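Prolyl-ACP dehydrogenase (Oscillatoria sp., PDB 4IRN) oxidises the prolyl group carried on an acyl carrier protein, using FAD as cofactor, in the biosynthesis of the cyanotoxin anatoxin-a. Local coordinates at residues D100-A105 / K338-K343; T219-E224 / C254-A259; K65-E70 / G240-E245; K49-F54 / Q109-G114. All coordinates share one frame; numbering follows the deposited sequence.

Overall arrangement
From the N terminus, helix 42-58 comes first, and contact 4 returns helix 101-114 to it, closing a loop within the all-helical N-terminal domain. Helix 63-69 lies inside that loop, but contact 3 pairs it with the loop 240-245 of the middle domain beyond it, so contacts 3 and 4 cross. Helix 101-114 serves twice: its last turns in contact 4, its first turn in contact 1, about 17 Å away between centres, where helix 316-344 ties in the C-terminal domain. Contact 1 crosses both 3 and 4, its segments alternating with theirs. Contact 2, between strands 218-224 and 249-257 of the beta domain, lies wholly within the span of contact 1 and crosses contact 3.

Contact 1 of 4, residues D100-A105 / K338-K343; sequences DILTTA and KVAWMK
A340 meets I101, L102 and A105 where the first turn of helix 101-114 packs against helix 316-344, a nearly antiparallel helix pair (149° between the short axes, 8.5 Å apart) that joins the N-terminal and C-terminal helical domains of the acyl-CoA dehydrogenase fold. The small A340 side chain points at the opposing helix, and its CB is 3.8 Å from L102 CD2. I101 and A105 also reach this methyl group. I101 turns its CG2 branch anti to the backbone N, which lays that methyl over the A340 backbone, with CG2 3.4 Å from A340 O; its other branch, CG1, passes the backbone of K343. L102 forks across the A340-W341 peptide: CD2 goes to the alanine, while CD1 approaches W341 CD1 at 3.8 Å, coming obliquely to the indole. The two side chains run alongside each other and point the same way, with W341 CG swung anti to its own N (chi1 -175°).

No hydrogen bond joins the two segments. Outside them, E344 accepts from the I101 amide, K343 forms a salt bridge with E277, and W341 packs on A39 of the second subunit. D100, the N-cap residue of helix 101-114, accepts the T103 amide on OD2, from above the carboxylate plane; its OD1 receives T103 OG1, on the syn side, at 2.7 Å.

Contact 2 of 4, residues T219-E224 / C254-A259; sequences TTFMIE and CEVSAA
V256 uses both of its methyl groups against strand 218-224. CG1 lies 3.8 Å from F221 CD1, approaching the ring obliquely, and CG2 fits against I223 CG1 at 3.9 Å while also resting 3.6 Å from M222 O. This double reach follows from chi1 of 68°, which puts CG1 between the backbone N and carbonyl carbon and leaves CG2 anti to the N. The I223 side chain stands roughly at right angles to that of V256, and its two branches part: CG1 goes to the valine, whereas CG2 reaches C254 SG at 4.0 Å. F221, I223, C254 and V256 all direct their side chains at the facing strand, and the contact is largely apolar and buried, with no hydrogen bond between the segments.

The next shell packs against these groups. L187 on strand 184-191 touches F221, I223 and V256, and Y185 brings its ring to F221 with the planes about 55° apart. M222 O, beside the valine methyl, accepts a hydrogen bond from N260 ND2.

The strands belong to two different sheets, packed face to face in the beta domain typical of acyl-CoA dehydrogenases, and their short axes cross at 106° with a closest approach of 7.7 Å. Strand 218-224 runs antiparallel between 202-208 and 261-262 in one sheet, and strand 249-257 lies between 184-191 and 230-232 in the other.

Contact 3 of 4, residues K65-E70 / G240-E245; sequences KNDKEE and GMRTAE
R242 extends its guanidinium to the C-terminal end of helix 63-69 and donates two hydrogen bonds to main-chain carbonyls there. NE gives the shorter, 2.8 Å to D67 O, and NH2 gives a longer but straighter one to K68 O (3.3 Å, 169° at the hydrogen). Both acceptors lie near the guanidinium plane, so the pair fixes the group's rotation; a bend at chi3 (75°) turns it toward the helix end. The NH1 corner is bound to K238 O.

Charge probably adds to this grip. The E70 carboxylate stacks on the guanidinium with the planes 16° apart, CG lying over one face, and OE2 is 4.2 Å from R242 NH1 but well out of its plane, so only an electrostatic attraction is likely. D67 crosses R242 at about a right angle; its own salt bridge goes to R391, while E70 OE1 is held by S237 OG.

The contact links the N-terminal helical domain of the acyl-CoA dehydrogenase fold to a loop of the middle domain, where M241 to A244 form a type I beta turn. The side chain of R242 is about 10 Å from a bound FAD. A water between D67 OD1 and the R242 amide may bridge them, but its position is doubtful.

T243 CG2 packs 3.8 Å from N66 CB, while T243 OG1 bonds to D117.

Contact 4 of 4, residues K49-F54 / Q109-G114; sequences KKVIQF and QGLGYG
I52 fits against G110 and Y113 where helices 42-58 and 101-114 run side by side in the helical N-terminal domain of the acyl-CoA dehydrogenase fold. Their short axes are 28° apart in direction and approach to 7.9 Å, a close spacing in which glycines of the second helix, G110 and G114, face the first. I52, V51 and L111 carry most of the buried surface.

I52 has two branches with separate tasks. CG1, beside the backbone N, sits against the G110 carbonyl oxygen, near G110 CA, and CD1 continues to the same CA. I52 CG2, anti to the backbone N, comes to the edge of the Y113 ring, near its plane, 3.9 Å from Y113 CD1. The two side chains cross at a slant. The tyrosine hydroxyl is bound to E296, so the ring is tethered at its far end as well. One turn on, G114 lets the backbones come together: its CA is 4.5 Å from that of I52.

V51 points at helix 101-114 and makes its contact through a single methyl, CG1, which rests 3.7 Å from L111 N. F83 of helix 74-83 and W88 lie against V51, and V85 touches L111, so this side of the contact continues into the neighbouring helix and loop. No hydrogen bond crosses between the segments, and the contact is van der Waals packing of aliphatic groups on backbone and side chains; V51 CG1 reaches L111 CB at 3.9 Å, with CG1 set anti to the valine N (chi1 174°).

Contact 1 of 4, residues D100-A105 / K338-K343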
# COMPACT_ATOMS: atom_id res chain seq x y z
N ASP A 100 29.33 -23.84 5.88
CA ASP A 100 29.45 -22.45 5.50
C ASP A 100 28.05 -21.82 5.62
O ASP A 100 27.05 -22.53 5.53
CB ASP A 100 30.04 -22.28 4.09
CG ASP A 100 29.19 -22.83 2.98
OD1 ASP A 100 29.26 -24.05 2.71
OD2 ASP A 100 28.45 -22.03 2.36
N ILE A 101 28.00 -20.51 5.90
CA ILE A 101 26.77 -19.74 6.13
C ILE A 101 25.75 -19.88 5.00
O ILE A 101 24.57 -20.13 5.28
CB ILE A 101 27.05 -18.26 6.49
CG1 ILE A 101 28.15 -18.11 7.58
CG2 ILE A 101 25.77 -17.53 6.87
CD1 ILE A 101 27.95 -18.87 8.94
N LEU A 102 26.20 -19.74 3.73
CA LEU A 102 25.31 -19.87 2.56
C LEU A 102 24.61 -21.23 2.50
O LEU A 102 23.41 -21.27 2.21
CB LEU A 102 26.04 -19.53 1.26
CG LEU A 102 26.22 -18.02 1.01
CD1 LEU A 102 27.53 -17.73 0.28
CD2 LEU A 102 25.00 -17.42 0.29
N THR A 103 25.32 -22.32 2.85
CA THR A 103 24.78 -23.67 2.91
C THR A 103 23.81 -23.77 4.10
O THR A 103 22.74 -24.35 3.95
CB THR A 103 25.90 -24.72 2.97
OG1 THR A 103 26.76 -24.54 1.84
CG2 THR A 103 25.38 -26.16 2.96
N THR A 104 24.20 -23.19 5.26
CA THR A 104 23.40 -23.17 6.50
C THR A 104 22.04 -22.49 6.24
O THR A 104 21.01 -23.06 6.59
CB THR A 104 24.20 -22.51 7.65
OG1 THR A 104 25.51 -23.06 7.71
CG2 THR A 104 23.52 -22.66 9.00
N ALA A 105 22.04 -21.31 5.56
CA ALA A 105 20.85 -20.54 5.21
C ALA A 105 19.95 -21.31 4.23
O ALA A 105 18.73 -21.33 4.41
CB ALA A 105 21.24 -19.19 4.62
N LYS A 338 22.19 -12.38 0.71
CA LYS A 338 23.16 -11.29 0.78
C LYS A 338 23.86 -11.33 2.16
O LYS A 338 25.09 -11.29 2.22
CB LYS A 338 22.48 -9.92 0.51
CG LYS A 338 23.39 -8.71 0.71
CD LYS A 338 24.11 -8.20 -0.54
CE LYS A 338 25.06 -7.08 -0.19
NZ LYS A 338 24.79 -5.83 -0.95
N VAL A 339 23.07 -11.39 3.26
CA VAL A 339 23.54 -11.46 4.64
C VAL A 339 24.41 -12.72 4.83
O VAL A 339 25.50 -12.62 5.40
CB VAL A 339 22.37 -11.43 5.66
CG1 VAL A 339 22.88 -11.49 7.10
CG2 VAL A 339 21.52 -10.19 5.48
N ALA A 340 23.92 -13.88 4.34
CA ALA A 340 24.61 -15.17 4.39
C ALA A 340 25.98 -15.07 3.75
O ALA A 340 26.95 -15.54 4.34
CB ALA A 340 23.77 -16.25 3.71
N TRP A 341 26.09 -14.41 2.58
CA TRP A 341 27.34 -14.21 1.86
C TRP A 341 28.29 -13.32 2.67
O TRP A 341 29.44 -13.70 2.90
CB TRP A 341 27.08 -13.61 0.46
CG TRP A 341 28.31 -13.49 -0.39
CD1 TRP A 341 28.85 -14.46 -1.18
CD2 TRP A 341 29.19 -12.36 -0.48
NE1 TRP A 341 30.00 -14.00 -1.79
CE2 TRP A 341 30.23 -12.71 -1.37
CE3 TRP A 341 29.19 -11.07 0.09
CZ2 TRP A 341 31.25 -11.82 -1.72
CZ3 TRP A 341 30.22 -10.20 -0.24
CH2 TRP A 341 31.23 -10.57 -1.14
N MET A 342 27.80 -12.14 3.10
CA MET A 342 28.56 -11.16 3.88
C MET A 342 29.15 -11.73 5.16
O MET A 342 30.33 -11.51 5.44
CB MET A 342 27.69 -9.94 4.19
CG MET A 342 27.46 -9.05 3.00
SD MET A 342 26.68 -7.52 3.51
CE MET A 342 28.11 -6.60 4.05
N LYS A 343 28.32 -12.46 5.95
CA LYS A 343 28.74 -13.10 7.20
C LYS A 343 29.75 -14.23 6.97
O LYS A 343 30.63 -14.44 7.80
CB LYS A 343 27.54 -13.55 8.05
CG LYS A 343 27.03 -12.48 9.02
CD LYS A 343 28.11 -11.93 9.96
CE LYS A 343 27.54 -11.40 11.24
NZ LYS A 343 28.61 -11.02 12.20

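Contact 2 of 4, residues T219-E224 / C254-A259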
# COMPACT_ATOMS: atom_id res chain seq x y z
N THR A 219 27.44 -5.45 30.17
CA THR A 219 28.27 -6.66 30.30
C THR A 219 27.39 -7.92 30.21
O THR A 219 26.25 -7.91 30.69
CB THR A 219 29.12 -6.58 31.60
OG1 THR A 219 29.72 -5.29 31.71
CG2 THR A 219 30.21 -7.64 31.66
N THR A 220 27.91 -9.00 29.58
CA THR A 220 27.21 -10.29 29.39
C THR A 220 27.71 -11.36 30.38
O THR A 220 28.92 -11.45 30.63
CB THR A 220 27.33 -10.75 27.94
OG1 THR A 220 27.19 -9.63 27.07
CG2 THR A 220 26.32 -11.84 27.58
N PHE A 221 26.77 -12.17 30.92
CA PHE A 221 27.05 -13.25 31.88
C PHE A 221 26.34 -14.54 31.48
O PHE A 221 25.22 -14.51 30.96
CB PHE A 221 26.63 -12.84 33.29
CG PHE A 221 27.32 -11.60 33.79
CD1 PHE A 221 28.55 -11.68 34.44
CD2 PHE A 221 26.75 -10.34 33.62
CE1 PHE A 221 29.21 -10.53 34.87
CE2 PHE A 221 27.41 -9.18 34.04
CZ PHE A 221 28.64 -9.29 34.68
N MET A 222 27.01 -15.69 31.70
CA MET A 222 26.48 -17.02 31.39
C MET A 222 26.13 -17.71 32.69
O MET A 222 27.03 -18.07 33.45
CB MET A 222 27.46 -17.85 30.56
CG MET A 222 27.82 -17.21 29.24
SD MET A 222 29.01 -18.12 28.26
CE MET A 222 30.49 -17.81 29.17
N ILE A 223 24.83 -17.83 32.97
CA ILE A 223 24.36 -18.43 34.20
C ILE A 223 23.67 -19.75 33.92
O ILE A 223 22.74 -19.80 33.10
CB ILE A 223 23.49 -17.42 35.02
CG1 ILE A 223 24.27 -16.09 35.28
CG2 ILE A 223 23.01 -18.02 36.34
CD1 ILE A 223 23.42 -14.86 35.58
N GLU A 224 24.13 -20.82 34.57
CA GLU A 224 23.55 -22.15 34.43
C GLU A 224 22.18 -22.21 35.13
O GLU A 224 21.93 -21.46 36.07
CB GLU A 224 24.49 -23.21 35.01
CG GLU A 224 25.67 -23.55 34.12
CD GLU A 224 26.67 -24.54 34.67
OE1 GLU A 224 26.30 -25.37 35.53
OE2 GLU A 224 27.84 -24.50 34.21
N CYS A 254 21.63 -13.24 42.33
CA CYS A 254 22.14 -14.36 41.55
C CYS A 254 23.67 -14.23 41.42
O CYS A 254 24.15 -13.27 40.81
CB CYS A 254 21.45 -14.38 40.19
SG CYS A 254 21.42 -16.00 39.41
N GLU A 255 24.41 -15.15 42.06
CA GLU A 255 25.87 -15.16 42.03
C GLU A 255 26.43 -15.90 40.83
O GLU A 255 25.99 -17.02 40.53
CB GLU A 255 26.46 -15.75 43.32
CG GLU A 255 26.49 -14.77 44.48
CD GLU A 255 27.21 -15.24 45.73
OE1 GLU A 255 27.49 -16.45 45.85
OE2 GLU A 255 27.45 -14.38 46.61
N VAL A 256 27.42 -15.29 40.16
CA VAL A 256 28.10 -15.85 39.00
C VAL A 256 29.61 -15.52 39.05
O VAL A 256 29.99 -14.40 39.39
CB VAL A 256 27.41 -15.47 37.65
CG1 VAL A 256 27.53 -13.98 37.32
CG2 VAL A 256 27.92 -16.32 36.50
N SER A 257 30.45 -16.51 38.73
CA SER A 257 31.91 -16.36 38.70
C SER A 257 32.35 -15.43 37.56
O SER A 257 31.68 -15.37 36.53
CB SER A 257 32.56 -17.73 38.54
OG SER A 257 33.98 -17.65 38.46
N ALA A 258 33.49 -14.74 37.73
CA ALA A 258 34.07 -13.86 36.70
C ALA A 258 34.51 -14.67 35.47
O ALA A 258 34.68 -14.11 34.39
CB ALA A 258 35.23 -13.08 37.27
N ALA A 259 34.67 -16.00 35.65
CA ALA A 259 35.04 -16.95 34.60
C ALA A 259 33.88 -17.18 33.64
O ALA A 259 34.12 -17.53 32.48
CB ALA A 259 35.44 -18.27 35.24

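Contact 3 of 4, residues K65-E70 / G240-E245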
# COMPACT_ATOMS: atom_id res chain seq x y z
N LYS A 65 -3.28 -29.81 17.83
CA LYS A 65 -3.29 -30.06 19.27
C LYS A 65 -2.16 -29.31 20.01
O LYS A 65 -2.45 -28.67 21.03
CB LYS A 65 -3.22 -31.57 19.55
CG LYS A 65 -3.32 -31.93 21.02
CD LYS A 65 -2.83 -33.33 21.28
CE LYS A 65 -3.15 -33.79 22.67
NZ LYS A 65 -4.58 -34.21 22.80
N ASN A 66 -0.90 -29.43 19.54
CA ASN A 66 0.27 -28.77 20.15
C ASN A 66 0.13 -27.24 20.20
O ASN A 66 0.49 -26.61 21.19
CB ASN A 66 1.57 -29.14 19.42
CG ASN A 66 2.15 -30.50 19.76
OD1 ASN A 66 1.45 -31.44 20.16
ND2 ASN A 66 3.45 -30.64 19.57
N ASP A 67 -0.43 -26.66 19.12
CA ASP A 67 -0.67 -25.23 19.05
C ASP A 67 -1.76 -24.81 20.05
O ASP A 67 -1.55 -23.86 20.80
CB ASP A 67 -1.04 -24.81 17.62
CG ASP A 67 -1.38 -23.35 17.48
OD1 ASP A 67 -0.44 -22.53 17.36
OD2 ASP A 67 -2.58 -23.01 17.52
N LYS A 68 -2.89 -25.53 20.06
CA LYS A 68 -4.03 -25.27 20.95
C LYS A 68 -3.63 -25.43 22.43
O LYS A 68 -3.90 -24.54 23.24
CB LYS A 68 -5.20 -26.20 20.59
CG LYS A 68 -6.51 -25.85 21.27
CD LYS A 68 -7.61 -26.83 20.87
CE LYS A 68 -8.91 -26.56 21.59
NZ LYS A 68 -9.99 -27.49 21.17
N GLU A 69 -2.97 -26.55 22.75
CA GLU A 69 -2.57 -26.90 24.12
C GLU A 69 -1.23 -26.29 24.58
O GLU A 69 -0.88 -26.43 25.76
CB GLU A 69 -2.58 -28.42 24.30
CG GLU A 69 -3.97 -29.04 24.18
CD GLU A 69 -4.04 -30.54 24.35
OE1 GLU A 69 -3.14 -31.12 25.02
OE2 GLU A 69 -4.99 -31.15 23.81
N GLU A 70 -0.50 -25.60 23.67
CA GLU A 70 0.80 -24.96 23.91
C GLU A 70 1.87 -26.00 24.29
O GLU A 70 2.47 -25.90 25.36
CB GLU A 70 0.70 -23.84 24.96
CG GLU A 70 -0.27 -22.73 24.61
CD GLU A 70 -0.06 -21.47 25.42
OE1 GLU A 70 -0.65 -21.36 26.51
OE2 GLU A 70 0.70 -20.59 24.95
N GLY A 240 0.47 -16.69 18.33
CA GLY A 240 1.11 -17.79 17.63
C GLY A 240 2.40 -18.16 18.34
O GLY A 240 2.64 -17.69 19.45
N MET A 241 3.24 -18.99 17.70
CA MET A 241 4.51 -19.50 18.25
C MET A 241 4.27 -20.17 19.62
O MET A 241 5.15 -20.18 20.47
CB MET A 241 5.60 -18.41 18.32
CG MET A 241 5.98 -17.81 16.98
SD MET A 241 6.75 -18.96 15.85
CE MET A 241 7.33 -17.85 14.60
N ARG A 242 3.06 -20.76 19.79
CA ARG A 242 2.57 -21.42 21.00
C ARG A 242 3.34 -22.69 21.39
O ARG A 242 3.26 -23.13 22.54
CB ARG A 242 1.05 -21.68 20.89
CG ARG A 242 0.24 -20.39 20.97
CD ARG A 242 -1.19 -20.52 20.49
NE ARG A 242 -2.06 -21.20 21.46
CZ ARG A 242 -2.70 -20.60 22.47
NH1 ARG A 242 -2.54 -19.30 22.70
NH2 ARG A 242 -3.47 -21.31 23.28
N THR A 243 4.11 -23.25 20.44
CA THR A 243 4.93 -24.44 20.64
C THR A 243 6.36 -24.05 21.06
O THR A 243 7.25 -24.90 21.11
CB THR A 243 4.84 -25.35 19.42
OG1 THR A 243 5.30 -24.62 18.28
CG2 THR A 243 3.42 -25.86 19.16
N ALA A 244 6.56 -22.75 21.38
CA ALA A 244 7.82 -22.19 21.87
C ALA A 244 7.54 -21.56 23.23
O ALA A 244 6.60 -20.77 23.37
CB ALA A 244 8.35 -21.13 20.91
N GLU A 245 8.31 -21.97 24.25
CA GLU A 245 8.13 -21.50 25.62
C GLU A 245 8.79 -20.15 25.90
O GLU A 245 10.01 -20.02 25.80
CB GLU A 245 8.57 -22.58 26.62
CG GLU A 245 7.54 -23.70 26.76
CD GLU A 245 7.90 -24.88 27.63
OE1 GLU A 245 8.89 -24.80 28.39
OE2 GLU A 245 7.18 -25.90 27.55
O HOH W 1 1.76 -21.56 17.18

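Contact 4 of 4, residues K49-F54 / Q109-G114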
# COMPACT_ATOMS: atom_id res chain seq x y z
N LYS A 49 17.54 -31.10 0.15
CA LYS A 49 16.57 -32.15 -0.19
C LYS A 49 16.53 -33.19 0.93
O LYS A 49 15.46 -33.67 1.28
CB LYS A 49 16.93 -32.81 -1.54
CG LYS A 49 15.77 -33.54 -2.21
CD LYS A 49 16.25 -34.36 -3.40
CE LYS A 49 15.14 -35.19 -4.01
NZ LYS A 49 14.74 -36.34 -3.16
N LYS A 50 17.70 -33.51 1.53
CA LYS A 50 17.84 -34.44 2.65
C LYS A 50 17.19 -33.85 3.91
O LYS A 50 16.56 -34.59 4.68
CB LYS A 50 19.33 -34.76 2.89
CG LYS A 50 19.60 -35.87 3.90
CD LYS A 50 21.06 -35.90 4.31
CE LYS A 50 21.32 -36.79 5.49
NZ LYS A 50 22.68 -36.57 6.05
N VAL A 51 17.33 -32.50 4.11
CA VAL A 51 16.75 -31.76 5.24
C VAL A 51 15.21 -31.78 5.13
O VAL A 51 14.55 -32.09 6.13
CB VAL A 51 17.32 -30.31 5.37
CG1 VAL A 51 16.58 -29.51 6.44
CG2 VAL A 51 18.82 -30.34 5.68
N ILE A 52 14.65 -31.51 3.92
CA ILE A 52 13.20 -31.53 3.65
C ILE A 52 12.62 -32.91 3.96
O ILE A 52 11.66 -33.00 4.71
CB ILE A 52 12.85 -31.02 2.21
CG1 ILE A 52 13.22 -29.53 2.03
CG2 ILE A 52 11.36 -31.27 1.85
CD1 ILE A 52 13.37 -29.06 0.60
N GLN A 53 13.24 -33.99 3.40
CA GLN A 53 12.84 -35.39 3.60
C GLN A 53 12.83 -35.78 5.08
O GLN A 53 11.86 -36.39 5.54
CB GLN A 53 13.72 -36.35 2.78
CG GLN A 53 13.57 -36.26 1.26
CD GLN A 53 12.18 -36.44 0.70
OE1 GLN A 53 11.44 -37.37 1.06
NE2 GLN A 53 11.80 -35.57 -0.23
N PHE A 54 13.89 -35.41 5.84
CA PHE A 54 14.02 -35.65 7.28
C PHE A 54 12.86 -34.99 8.04
O PHE A 54 12.21 -35.63 8.87
CB PHE A 54 15.39 -35.14 7.80
CG PHE A 54 15.48 -34.77 9.26
CD1 PHE A 54 15.59 -35.75 10.24
CD2 PHE A 54 15.49 -33.44 9.66
CE1 PHE A 54 15.68 -35.41 11.60
CE2 PHE A 54 15.58 -33.09 11.02
CZ PHE A 54 15.68 -34.08 11.97
N GLN A 109 16.26 -22.80 4.92
CA GLN A 109 15.14 -22.55 4.03
C GLN A 109 14.40 -23.88 3.81
O GLN A 109 13.18 -23.93 3.96
CB GLN A 109 15.63 -21.96 2.69
CG GLN A 109 14.57 -21.15 1.94
CD GLN A 109 13.76 -21.97 0.96
OE1 GLN A 109 14.07 -23.12 0.67
NE2 GLN A 109 12.75 -21.35 0.38
N GLY A 110 15.15 -24.98 3.61
CA GLY A 110 14.65 -26.34 3.43
C GLY A 110 13.92 -26.86 4.64
O GLY A 110 12.87 -27.51 4.51
N LEU A 111 14.45 -26.55 5.84
CA LEU A 111 13.86 -26.95 7.11
C LEU A 111 12.48 -26.30 7.29
O LEU A 111 11.55 -26.98 7.69
CB LEU A 111 14.80 -26.61 8.30
CG LEU A 111 14.35 -27.06 9.72
CD1 LEU A 111 14.19 -28.58 9.83
CD2 LEU A 111 15.31 -26.56 10.77
N GLY A 112 12.38 -25.01 6.95
CA GLY A 112 11.14 -24.24 7.03
C GLY A 112 10.05 -24.77 6.11
O GLY A 112 8.88 -24.77 6.48
N TYR A 113 10.45 -25.24 4.91
CA TYR A 113 9.55 -25.81 3.92
C TYR A 113 9.02 -27.19 4.40
O TYR A 113 7.82 -27.45 4.29
CB TYR A 113 10.25 -25.93 2.55
CG TYR A 113 9.42 -26.59 1.47
CD1 TYR A 113 9.36 -27.99 1.36
CD2 TYR A 113 8.65 -25.84 0.58
CE1 TYR A 113 8.54 -28.61 0.41
CE2 TYR A 113 7.87 -26.45 -0.41
CZ TYR A 113 7.83 -27.84 -0.50
OH TYR A 113 6.99 -28.43 -1.41
N GLY A 114 9.92 -28.03 4.91
CA GLY A 114 9.61 -29.38 5.39
C GLY A 114 8.97 -29.48 6.76
O GLY A 114 8.23 -30.43 7.01